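Local structure of enoyl-CoA hydratase (Mycobacterium avium, 3OC7) at residues A98-A103 with F124-A129; I155-L160 with R232-L237; L24-P29 with T37-Q42. The protein probably catalyses the reversible hydration of 2-enoyl-CoA thioesters to 3-hydroxyacyl-CoA in fatty acid metabolism, as other crotonase-superfamily hydratases do. All blocks are in the same frame, centred on the assembly; numbering follows the deposited sequence. Where two conformers were deposited one is given.

Interaction 1: A98-A103 with F124-A129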
ATOM      1  N   ALA A  98      -5.609 -16.075  16.644  1.00 11.39           N
ATOM      2  CA  ALA A  98      -6.252 -15.925  15.326  1.00 11.89           C
ATOM      3  C   ALA A  98      -7.782 -15.829  15.410  1.00 11.86           C
ATOM      4  O   ALA A  98      -8.399 -14.973  14.744  1.00 12.19           O
ATOM      5  CB  ALA A  98      -5.823 -17.061  14.383  1.00 12.28           C
ATOM      6  N   ALA A  99      -8.406 -16.663  16.252  1.00 11.20           N
ATOM      7  CA  ALA A  99      -9.869 -16.638  16.396  1.00 11.25           C
ATOM      8  C   ALA A  99     -10.424 -15.340  17.018  1.00 11.33           C
ATOM      9  O   ALA A  99     -11.513 -14.877  16.634  1.00 10.71           O
ATOM     10  CB  ALA A  99     -10.345 -17.869  17.185  1.00 12.01           C
ATOM     11  N   LEU A 100      -9.668 -14.754  17.950  1.00 10.69           N
ATOM     12  CA  LEU A 100     -10.034 -13.466  18.540  1.00 10.09           C
ATOM     13  C   LEU A 100      -9.937 -12.331  17.523  1.00  9.74           C
ATOM     14  O   LEU A 100     -10.862 -11.513  17.413  1.00  9.02           O
ATOM     15  CB  LEU A 100      -9.220 -13.173  19.820  1.00 10.46           C
ATOM     16  CG  LEU A 100      -9.458 -11.807  20.494  1.00 12.22           C
ATOM     17  CD1 LEU A 100     -10.924 -11.646  20.945  1.00 13.98           C
ATOM     18  CD2 LEU A 100      -8.476 -11.652  21.666  1.00 14.55           C
ATOM     19  N   MET A 101      -8.827 -12.276  16.797  1.00  9.66           N
ATOM     20  CA  MET A 101      -8.693 -11.292  15.708  1.00  9.48           C
ATOM     21  C   MET A 101      -9.803 -11.424  14.664  1.00  9.48           C
ATOM     22  O   MET A 101     -10.404 -10.417  14.235  1.00  9.21           O
ATOM     23  CB  MET A 101      -7.306 -11.394  15.042  1.00  9.30           C
ATOM     24  CG  MET A 101      -6.104 -11.011  15.960  1.00  8.87           C
ATOM     25  SD  MET A 101      -4.528 -10.906  15.042  1.00 14.89           S
ATOM     26  CE  MET A 101      -4.432 -12.586  14.356  1.00 13.29           C
ATOM     27  N   ARG A 102     -10.106 -12.659  14.275  1.00 10.51           N
ATOM     28  CA  ARG A 102     -11.162 -12.937  13.288  1.00 10.86           C
ATOM     29  C   ARG A 102     -12.581 -12.491  13.752  1.00 10.66           C
ATOM     30  O   ARG A 102     -13.371 -11.989  12.932  1.00 10.77           O
ATOM     31  CB  ARG A 102     -11.149 -14.419  12.836  1.00 11.36           C
ATOM     32  CG  ARG A 102     -12.018 -14.689  11.593  1.00 13.42           C
ATOM     33  CD  ARG A 102     -11.814 -16.066  10.922  1.00 16.13           C
ATOM     34  NE  ARG A 102     -12.527 -16.097   9.634  1.00 16.87           N
ATOM     35  CZ  ARG A 102     -12.160 -16.779   8.555  1.00 16.56           C
ATOM     36  NH1 ARG A 102     -11.068 -17.550   8.556  1.00 17.04           N
ATOM     37  NH2 ARG A 102     -12.913 -16.697   7.456  1.00 19.28           N
ATOM     38  N   ALA A 103     -12.883 -12.647  15.047  1.00 10.76           N
ATOM     39  CA  ALA A 103     -14.164 -12.182  15.623  1.00 10.84           C
ATOM     40  C   ALA A 103     -14.336 -10.655  15.479  1.00 10.25           C
ATOM     41  O   ALA A 103     -15.420 -10.164  15.130  1.00 10.91           O
ATOM     42  CB  ALA A 103     -14.317 -12.607  17.097  1.00 11.46           C
ATOM     43  N   PHE A 124      -0.075  -6.211  19.300  1.00 12.67           N
ATOM     44  CA  PHE A 124      -0.067  -5.670  17.921  1.00 12.08           C
ATOM     45  C   PHE A 124      -1.222  -6.254  17.094  1.00 11.76           C
ATOM     46  O   PHE A 124      -1.798  -5.568  16.237  1.00 11.65           O
ATOM     47  CB  PHE A 124       1.254  -5.988  17.199  1.00 12.62           C
ATOM     48  CG  PHE A 124       2.386  -5.020  17.467  1.00 12.69           C
ATOM     49  CD1 PHE A 124       3.280  -5.256  18.513  1.00 14.06           C
ATOM     50  CD2 PHE A 124       2.625  -3.938  16.621  1.00 13.98           C
ATOM     51  CE1 PHE A 124       4.364  -4.383  18.736  1.00 15.64           C
ATOM     52  CE2 PHE A 124       3.705  -3.044  16.834  1.00 14.35           C
ATOM     53  CZ  PHE A 124       4.563  -3.261  17.913  1.00 12.99           C
ATOM     54  N   GLY A 125      -1.545  -7.528  17.333  1.00 11.74           N
ATOM     55  CA  GLY A 125      -2.624  -8.205  16.590  1.00 11.46           C
ATOM     56  C   GLY A 125      -4.008  -7.623  16.867  1.00 11.12           C
ATOM     57  O   GLY A 125      -4.817  -7.514  15.939  1.00 11.57           O
ATOM     58  N   LEU A 126      -4.272  -7.236  18.124  1.00 11.40           N
ATOM     59  CA  LEU A 126      -5.504  -6.490  18.471  1.00 11.68           C
ATOM     60  C   LEU A 126      -5.587  -5.133  17.770  1.00 10.74           C
ATOM     61  O   LEU A 126      -6.636  -4.800  17.174  1.00 11.21           O
ATOM     62  CB  LEU A 126      -5.650  -6.288  19.996  1.00 12.33           C
ATOM     63  CG  LEU A 126      -5.865  -7.508  20.889  1.00 15.31           C
ATOM     64  CD1 LEU A 126      -6.164  -7.073  22.338  1.00 16.79           C
ATOM     65  CD2 LEU A 126      -6.953  -8.419  20.352  1.00 17.17           C
ATOM     66  N   VAL A 127      -4.489  -4.357  17.828  1.00  9.82           N
ATOM     67  CA  VAL A 127      -4.430  -3.050  17.144  1.00  9.85           C
ATOM     68  C   VAL A 127      -4.689  -3.222  15.626  1.00  9.57           C
ATOM     69  O   VAL A 127      -5.471  -2.456  15.027  1.00  9.71           O
ATOM     70  CB  VAL A 127      -3.059  -2.310  17.429  1.00  9.87           C
ATOM     71  CG1 VAL A 127      -2.952  -1.001  16.630  1.00 10.84           C
ATOM     72  CG2 VAL A 127      -2.848  -2.052  18.957  1.00 12.18           C
ATOM     73  N   GLY A 128      -4.009  -4.190  15.001  1.00  8.52           N
ATOM     74  CA  GLY A 128      -4.219  -4.481  13.567  1.00  8.81           C
ATOM     75  C   GLY A 128      -5.637  -4.890  13.169  1.00  8.53           C
ATOM     76  O   GLY A 128      -6.139  -4.460  12.107  1.00  8.81           O
ATOM     77  N   ALA A 129      -6.321  -5.652  14.037  1.00  8.97           N
ATOM     78  CA  ALA A 129      -7.693  -6.149  13.746  1.00  8.75           C
ATOM     79  C   ALA A 129      -8.769  -5.053  13.781  1.00  8.97           C
ATOM     80  O   ALA A 129      -9.780  -5.154  13.066  1.00  8.96           O
ATOM     81  CB  ALA A 129      -8.076  -7.313  14.702  1.00  9.74           C
TER

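Interaction 2: I155-L160 with R232-L237. With EDO (1,2-ethanediol), chain B.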
ATOM      1  N   ILE A 155       0.519 -12.552  14.216  1.00 11.26           N
ATOM      2  CA  ILE A 155       0.078 -11.149  14.098  1.00 10.97           C
ATOM      3  C   ILE A 155       0.204 -10.572  12.661  1.00 10.09           C
ATOM      4  O   ILE A 155      -0.420  -9.546  12.342  1.00  9.91           O
ATOM      5  CB  ILE A 155       0.720 -10.212  15.156  1.00 10.29           C
ATOM      6  CG1 ILE A 155       2.235 -10.094  14.971  1.00 12.46           C
ATOM      7  CG2 ILE A 155       0.368 -10.657  16.596  1.00 12.39           C
ATOM      8  CD1 ILE A 155       2.916  -9.207  16.013  1.00 13.62           C
ATOM      9  N   SER A 156       0.993 -11.248  11.810  1.00  9.99           N
ATOM     10  CA  SER A 156       1.114 -10.915  10.371  1.00  9.31           C
ATOM     11  C   SER A 156      -0.236 -10.924   9.619  1.00  9.75           C
ATOM     12  O   SER A 156      -0.402 -10.210   8.613  1.00  9.10           O
ATOM     13  CB  SER A 156       2.144 -11.820   9.654  1.00  9.70           C
ATOM     14  OG  SER A 156       3.491 -11.566  10.071  1.00 10.19           O
ATOM     15  N   LEU A 157      -1.197 -11.713  10.117  1.00  9.47           N
ATOM     16  CA  LEU A 157      -2.553 -11.797   9.533  1.00  9.63           C
ATOM     17  C   LEU A 157      -3.283 -10.428   9.419  1.00  8.27           C
ATOM     18  O   LEU A 157      -4.020 -10.196   8.453  1.00 10.00           O
ATOM     19  CB  LEU A 157      -3.433 -12.799  10.314  1.00  9.72           C
ATOM     20  CG  LEU A 157      -3.074 -14.285  10.209  1.00 10.53           C
ATOM     21  CD1 LEU A 157      -3.837 -15.103  11.267  1.00 12.86           C
ATOM     22  CD2 LEU A 157      -3.306 -14.815   8.789  1.00 11.75           C
ATOM     23  N   THR A 158      -3.059  -9.554  10.415  1.00  8.59           N
ATOM     24  CA  THR A 158      -3.613  -8.173  10.394  1.00  9.14           C
ATOM     25  C   THR A 158      -2.577  -7.049  10.160  1.00  9.91           C
ATOM     26  O   THR A 158      -2.971  -5.965   9.699  1.00 10.53           O
ATOM     27  CB  THR A 158      -4.482  -7.849  11.663  1.00  8.40           C
ATOM     28  OG1 THR A 158      -3.682  -7.919  12.858  1.00  9.33           O
ATOM     29  CG2 THR A 158      -5.732  -8.770  11.754  1.00 10.09           C
ATOM     30  N   LEU A 159      -1.286  -7.285  10.452  1.00  9.91           N
ATOM     31  CA  LEU A 159      -0.234  -6.276  10.172  1.00 10.43           C
ATOM     32  C   LEU A 159       0.152  -6.142   8.693  1.00 10.03           C
ATOM     33  O   LEU A 159       0.295  -5.009   8.174  1.00 10.63           O
ATOM     34  CB  LEU A 159       1.039  -6.530  11.010  1.00 10.72           C
ATOM     35  CG  LEU A 159       0.943  -6.396  12.535  1.00 11.97           C
ATOM     36  CD1 LEU A 159       2.342  -6.509  13.128  1.00 13.68           C
ATOM     37  CD2 LEU A 159       0.264  -5.096  12.959  1.00 13.59           C
ATOM     38  N   LEU A 160       0.331  -7.264   7.996  1.00  8.82           N
ATOM     39  CA  LEU A 160       0.808  -7.179   6.597  1.00  9.76           C
ATOM     40  C   LEU A 160      -0.179  -6.533   5.588  1.00  9.77           C
ATOM     41  O   LEU A 160       0.285  -5.860   4.652  1.00 10.70           O
ATOM     42  CB  LEU A 160       1.403  -8.510   6.091  1.00 10.47           C
ATOM     43  CG  LEU A 160       2.634  -9.034   6.858  1.00 10.89           C
ATOM     44  CD1 LEU A 160       3.119 -10.340   6.219  1.00 15.66           C
ATOM     45  CD2 LEU A 160       3.785  -8.007   6.962  1.00 12.81           C
ATOM     46  N   ARG A 232      -6.345 -18.769   3.895  1.00 15.75           N
ATOM     47  CA  ARG A 232      -5.125 -19.362   3.311  1.00 16.36           C
ATOM     48  C   ARG A 232      -4.013 -19.728   4.313  1.00 15.03           C
ATOM     49  O   ARG A 232      -3.363 -20.784   4.150  1.00 15.83           O
ATOM     50  CB  ARG A 232      -4.521 -18.437   2.239  1.00 16.71           C
ATOM     51  CG  ARG A 232      -5.408 -18.113   1.050  1.00 20.56           C
ATOM     52  CD  ARG A 232      -4.604 -17.416  -0.067  1.00 23.09           C
ATOM     53  NE  ARG A 232      -3.948 -16.179   0.370  1.00 25.28           N
ATOM     54  CZ  ARG A 232      -4.490 -14.960   0.306  1.00 25.11           C
ATOM     55  NH1 ARG A 232      -5.707 -14.786  -0.189  1.00 26.31           N
ATOM     56  NH2 ARG A 232      -3.806 -13.904   0.737  1.00 24.89           N
ATOM     57  N   ASP A 233      -3.791 -18.877   5.332  1.00 14.44           N
ATOM     58  CA  ASP A 233      -2.523 -18.827   6.111  1.00 13.93           C
ATOM     59  C   ASP A 233      -2.597 -19.091   7.643  1.00 12.62           C
ATOM     60  O   ASP A 233      -1.556 -19.368   8.272  1.00 12.36           O
ATOM     61  CB  ASP A 233      -1.810 -17.462   5.910  1.00 14.49           C
ATOM     62  CG  ASP A 233      -1.306 -17.230   4.489  1.00 17.11           C
ATOM     63  OD1 ASP A 233      -1.231 -18.176   3.678  1.00 19.12           O
ATOM     64  OD2 ASP A 233      -0.954 -16.062   4.192  1.00 17.79           O
ATOM     65  N   ALA A 234      -3.777 -18.997   8.266  1.00 13.50           N
ATOM     66  CA  ALA A 234      -3.855 -19.090   9.739  1.00 12.89           C
ATOM     67  C   ALA A 234      -3.291 -20.388  10.349  1.00 13.15           C
ATOM     68  O   ALA A 234      -2.569 -20.335  11.360  1.00 13.68           O
ATOM     69  CB  ALA A 234      -5.298 -18.839  10.224  1.00 12.85           C
ATOM     70  N   GLU A 235      -3.649 -21.538   9.762  1.00 13.85           N
ATOM     71  CA  GLU A 235      -3.168 -22.820  10.295  1.00 14.41           C
ATOM     72  C   GLU A 235      -1.649 -23.006  10.134  1.00 14.53           C
ATOM     73  O   GLU A 235      -0.985 -23.400  11.099  1.00 14.49           O
ATOM     74  CB  GLU A 235      -3.967 -24.010   9.740  1.00 14.95           C
ATOM     75  CG  GLU A 235      -3.475 -25.396  10.233  1.00 16.69           C
ATOM     76  CD  GLU A 235      -3.628 -25.625  11.741  1.00 17.16           C
ATOM     77  OE1 GLU A 235      -4.435 -24.938  12.404  1.00 17.85           O
ATOM     78  OE2 GLU A 235      -2.932 -26.526  12.262  1.00 20.16           O
ATOM     79  N   ARG A 236      -1.121 -22.709   8.940  1.00 14.99           N
ATOM     80  CA  ARG A 236       0.325 -22.757   8.683  0.50 15.17           C
ATOM     81  C   ARG A 236       1.107 -21.854   9.645  1.00 14.71           C
ATOM     82  O   ARG A 236       2.150 -22.265  10.184  1.00 15.29           O
ATOM     83  CB  ARG A 236       0.639 -22.405   7.217  0.50 15.33           C
ATOM     84  CG  ARG A 236       2.104 -22.590   6.811  0.50 18.01           C
ATOM     85  CD  ARG A 236       2.347 -22.168   5.371  0.50 19.74           C
ATOM     86  NE  ARG A 236       1.793 -20.847   5.094  0.50 21.37           N
ATOM     87  CZ  ARG A 236       2.436 -19.705   5.315  0.50 21.68           C
ATOM     88  NH1 ARG A 236       3.664 -19.711   5.816  0.50 21.84           N
ATOM     89  NH2 ARG A 236       1.849 -18.553   5.029  0.50 21.61           N
ATOM     90  N   LEU A 237       0.602 -20.633   9.882  1.00 13.51           N
ATOM     91  CA  LEU A 237       1.246 -19.695  10.817  1.00 12.87           C
ATOM     92  C   LEU A 237       1.196 -20.140  12.289  1.00 13.04           C
ATOM     93  O   LEU A 237       2.151 -19.902  13.035  1.00 12.84           O
ATOM     94  CB  LEU A 237       0.727 -18.250  10.641  1.00 12.72           C
ATOM     95  CG  LEU A 237       1.037 -17.544   9.303  1.00 11.51           C
ATOM     96  CD1 LEU A 237       0.169 -16.246   9.212  1.00 13.64           C
ATOM     97  CD2 LEU A 237       2.532 -17.232   9.106  1.00 14.31           C
TER
HETATM   98  C1  EDO B 264       1.330 -14.360   5.904  1.00 26.09           C
HETATM   99  O1  EDO B 264       0.000 -13.912   5.618  1.00 24.77           O
HETATM  100  C2  EDO B 264       2.277 -13.964   4.778  1.00 26.07           C
HETATM  101  O2  EDO B 264       3.585 -14.444   5.121  1.00 25.60           O

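Interaction 3: L24-P29 with T37-Q42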
ATOM      1  N   LEU A  24     -15.715  -1.552  25.695  1.00 11.87           N
ATOM      2  CA  LEU A  24     -15.082  -2.745  26.282  1.00 11.82           C
ATOM      3  C   LEU A  24     -13.699  -2.369  26.811  1.00 11.81           C
ATOM      4  O   LEU A  24     -12.807  -2.011  26.015  1.00 11.83           O
ATOM      5  CB  LEU A  24     -14.958  -3.880  25.236  1.00 12.62           C
ATOM      6  CG  LEU A  24     -16.218  -4.362  24.502  1.00 12.94           C
ATOM      7  CD1 LEU A  24     -15.925  -5.433  23.460  1.00 13.11           C
ATOM      8  CD2 LEU A  24     -17.312  -4.863  25.463  1.00 15.41           C
ATOM      9  N   THR A  25     -13.502  -2.422  28.132  1.00 11.97           N
ATOM     10  CA  THR A  25     -12.229  -1.983  28.737  1.00 12.14           C
ATOM     11  C   THR A  25     -11.401  -3.159  29.266  1.00 12.20           C
ATOM     12  O   THR A  25     -11.841  -3.883  30.178  1.00 12.81           O
ATOM     13  CB  THR A  25     -12.447  -0.955  29.918  1.00 11.54           C
ATOM     14  OG1 THR A  25     -13.310   0.111  29.482  1.00 13.04           O
ATOM     15  CG2 THR A  25     -11.102  -0.375  30.470  1.00 13.73           C
ATOM     16  N   LEU A  26     -10.195  -3.331  28.722  1.00 12.14           N
ATOM     17  CA  LEU A  26      -9.220  -4.307  29.265  1.00 12.66           C
ATOM     18  C   LEU A  26      -8.776  -3.855  30.675  1.00 13.23           C
ATOM     19  O   LEU A  26      -8.270  -2.740  30.833  1.00 13.07           O
ATOM     20  CB  LEU A  26      -8.000  -4.474  28.332  1.00 12.87           C
ATOM     21  CG  LEU A  26      -8.221  -4.800  26.847  1.00 14.57           C
ATOM     22  CD1 LEU A  26      -6.924  -4.716  26.056  1.00 17.09           C
ATOM     23  CD2 LEU A  26      -8.854  -6.166  26.674  1.00 15.80           C
ATOM     24  N   ASN A  27      -8.975  -4.713  31.682  1.00 13.48           N
ATOM     25  CA  ASN A  27      -8.769  -4.349  33.117  1.00 13.91           C
ATOM     26  C   ASN A  27      -8.161  -5.507  33.941  1.00 14.41           C
ATOM     27  O   ASN A  27      -8.803  -6.059  34.862  1.00 14.94           O
ATOM     28  CB  ASN A  27     -10.097  -3.850  33.729  1.00 14.51           C
ATOM     29  CG  ASN A  27      -9.930  -3.226  35.124  1.00 14.84           C
ATOM     30  OD1 ASN A  27      -8.908  -2.598  35.451  1.00 16.39           O
ATOM     31  ND2 ASN A  27     -10.969  -3.372  35.946  1.00 18.79           N
ATOM     32  N   SER A  28      -6.934  -5.876  33.572  1.00 15.12           N
ATOM     33  CA  SER A  28      -6.191  -6.990  34.179  1.00 15.98           C
ATOM     34  C   SER A  28      -4.807  -6.456  34.645  1.00 17.26           C
ATOM     35  O   SER A  28      -3.777  -6.842  34.101  1.00 16.32           O
ATOM     36  CB  SER A  28      -6.073  -8.159  33.155  1.00 15.39           C
ATOM     37  OG  SER A  28      -5.394  -9.298  33.670  1.00 15.61           O
ATOM     38  N   PRO A  29      -4.782  -5.552  35.663  1.00 19.08           N
ATOM     39  CA  PRO A  29      -3.514  -4.901  36.052  1.00 20.44           C
ATOM     40  C   PRO A  29      -2.377  -5.813  36.562  1.00 21.56           C
ATOM     41  O   PRO A  29      -1.192  -5.482  36.351  1.00 22.54           O
ATOM     42  CB  PRO A  29      -3.943  -3.907  37.142  1.00 20.62           C
ATOM     43  CG  PRO A  29      -5.244  -4.424  37.658  1.00 20.14           C
ATOM     44  CD  PRO A  29      -5.918  -5.051  36.460  1.00 19.37           C
ATOM     45  N   THR A  37      -6.481 -16.999  29.057  1.00 17.60           N
ATOM     46  CA  THR A  37      -7.687 -17.701  28.585  0.70 18.01           C
ATOM     47  C   THR A  37      -8.966 -16.980  29.009  1.00 17.03           C
ATOM     48  O   THR A  37      -9.900 -16.811  28.212  1.00 16.73           O
ATOM     49  CB  THR A  37      -7.748 -19.178  29.104  0.70 18.52           C
ATOM     50  OG1 THR A  37      -6.629 -19.913  28.606  0.70 20.79           O
ATOM     51  CG2 THR A  37      -9.041 -19.882  28.675  0.70 19.78           C
ATOM     52  N   ALA A  38      -9.005 -16.561  30.277  1.00 16.47           N
ATOM     53  CA  ALA A  38     -10.162 -15.859  30.831  1.00 15.85           C
ATOM     54  C   ALA A  38     -10.409 -14.496  30.170  1.00 15.63           C
ATOM     55  O   ALA A  38     -11.554 -14.162  29.841  1.00 15.38           O
ATOM     56  CB  ALA A  38     -10.024 -15.698  32.360  1.00 16.33           C
ATOM     57  N   LEU A  39      -9.351 -13.700  29.993  1.00 14.95           N
ATOM     58  CA  LEU A  39      -9.512 -12.390  29.324  1.00 14.78           C
ATOM     59  C   LEU A  39     -10.026 -12.547  27.877  1.00 14.42           C
ATOM     60  O   LEU A  39     -10.929 -11.810  27.441  1.00 14.42           O
ATOM     61  CB  LEU A  39      -8.217 -11.558  29.363  1.00 15.19           C
ATOM     62  CG  LEU A  39      -8.289 -10.124  28.812  1.00 15.14           C
ATOM     63  CD1 LEU A  39      -7.456  -9.143  29.651  1.00 16.80           C
ATOM     64  CD2 LEU A  39      -7.888 -10.061  27.344  1.00 16.86           C
ATOM     65  N   VAL A  40      -9.467 -13.512  27.148  1.00 13.35           N
ATOM     66  CA  VAL A  40      -9.904 -13.816  25.770  1.00 13.59           C
ATOM     67  C   VAL A  40     -11.382 -14.252  25.678  1.00 13.43           C
ATOM     68  O   VAL A  40     -12.136 -13.720  24.856  1.00 12.96           O
ATOM     69  CB  VAL A  40      -8.936 -14.835  25.084  1.00 13.27           C
ATOM     70  CG1 VAL A  40      -9.486 -15.301  23.740  1.00 15.40           C
ATOM     71  CG2 VAL A  40      -7.564 -14.203  24.857  1.00 14.59           C
ATOM     72  N   SER A  41     -11.822 -15.173  26.542  1.00 13.38           N
ATOM     73  CA  SER A  41     -13.249 -15.571  26.607  1.00 13.87           C
ATOM     74  C   SER A  41     -14.192 -14.393  26.904  1.00 13.93           C
ATOM     75  O   SER A  41     -15.265 -14.264  26.279  1.00 13.20           O
ATOM     76  CB  SER A  41     -13.487 -16.702  27.639  1.00 14.51           C
ATOM     77  OG  SER A  41     -12.852 -17.905  27.242  1.00 18.34           O
ATOM     78  N   GLN A  42     -13.787 -13.538  27.852  1.00 13.00           N
ATOM     79  CA  GLN A  42     -14.584 -12.358  28.201  1.00 13.36           C
ATOM     80  C   GLN A  42     -14.689 -11.305  27.079  1.00 12.60           C
ATOM     81  O   GLN A  42     -15.728 -10.642  26.959  1.00 13.55           O
ATOM     82  CB  GLN A  42     -14.128 -11.732  29.538  1.00 13.26           C
ATOM     83  CG  GLN A  42     -14.441 -12.649  30.768  1.00 16.31           C
ATOM     84  CD  GLN A  42     -13.807 -12.187  32.081  1.00 19.60           C
ATOM     85  OE1 GLN A  42     -13.689 -10.990  32.344  1.00 20.01           O
ATOM     86  NE2 GLN A  42     -13.430 -13.147  32.928  1.00 21.32           N
TER

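Interaction 1: A98-A103 with F124-A129
M101 has the largest share of the buried surface, laying its thioether along the backbone of G125. The two helical segments run nearly parallel, their axes 22° apart and 9.4 Å from each other at closest approach. The sulfur-to-backbone contacts come first: M101 SD lies 3.5 Å from G125 O and 3.6 Å from G125 CA, which carries no side chain to hold the sulfur off. The methionine chain is bent at its last torsion (chi3 -58°), which turns the methyl back instead of running it on past the glycine. The sulfur approach to G125 O is packing; that oxygen accepts the backbone N-H of A129 and a weak hydrogen bond from T158 OG1.

The apolar contacts accompany this one. A129 points its methyl at the backbone of M101, with A129 CB 3.9 Å from M101 O and 4.2 Å from M101 CB. Separately, L100 CD2 meets L126 CD2 at 3.8 Å, and the two leucines cross at a slant.

No hydrogen bond spans the segments. Buried van der Waals packing alone therefore joins them directly, against helix 123-129, whose N-terminal end probably lies at the oxyanion hole, as in other crotonases.

Interaction 2: I155-L160 with R232-L237
L157 reaches from the short helix 156-159 to three residues of the long helix 212-245, a helix-on-helix contact within the crotonase fold, between a mid-chain helix and the long helix near the C-terminus. It has the largest buried area of the contact, and both of its methyl branches are used. L157 CD2 comes to 3.8 Å from L237 CD1 and, more loosely, to 4.2 Å from D233 CB. L157 CD1 meets A234 CB at 4.1 Å. The branch point itself is close, with L157 CG 3.9 Å from L237 CD1.

L237 is second in buried area. Its side chain and that of L157 slide past each other in opposite directions, so that CD1 of L237 rests against the fork of L157 and not merely its end. With CG of L157 anti to its own carbonyl carbon (chi1 -69°), the fork is carried across to the long helix although its CB does not face it. A234 adds only its methyl.

The surroundings extend this apolar patch. F230, earlier on the long helix, also packs on L157, while L221 of the third subunit packs on S156, L160 and L237, placing the contact beside a subunit interface. A 1,2-ethanediol, probably from the crystallisation liquor, lies here too: it is hydrogen-bonded to R229 NH1 and to L221 O of the third subunit, and its O1 donates to D233 OD2 at 2.8 Å.

Interaction 3: L24-P29 with T37-Q42
L39 inserts its forked end between L26 and S28, joining the first strand of a beta-alpha-beta unit to the start of its helix. The unit runs from strand 21-26 through helix 37-52 to strand 58-63, and L26 pairs by backbone hydrogen bonds with A62 of that second, parallel strand. The contact packs the opening turn of the helix against the end of the strand.

The leucines L26 and L39 meet at about a right angle. Only their CD2 methyls approach, at 4.1 Å, so this is a crossing of branches and not a side-by-side overlap. L39 points toward the strand, its CG extended away from the backbone N (chi1 -175°). Its chi2 of 141° falls off the usual staggered values, and the other methyl, L39 CD1, lies 3.9 Å from S28 CB. L26 does not face the helix with its CB, yet its end bends nearer; L43, one turn further along the helix, also packs on it.

S28 offers L39 its CB, while its OG is hydrogen-bonded to N31 ND2; the backbone N of S28 is bonded to N33 OD1. At the helix start, the backbone N of L39 is hydrogen-bonded to S36 OG.

How the interactions relate
Interaction 1 lies between the other two and touches both. Its centre is 10 Å from that of interaction 2, and the junction is tight: T158 CB lies 3.5 Å from G128 C, and I155 CG2 lies 3.7 Å from G125 N. Toward interaction 3, 14 Å away between centres, the link is a single methyl contact, L100 CD2 to V40 CG2 at 4.2 Å. Interactions 2 and 3 do not touch, their nearest atoms being about 12 Å apart. The helix 123-129 side, where relatives place the oxyanion hole, belongs to interaction 1, while the ethanediol of interaction 2 lies at the subunit boundary.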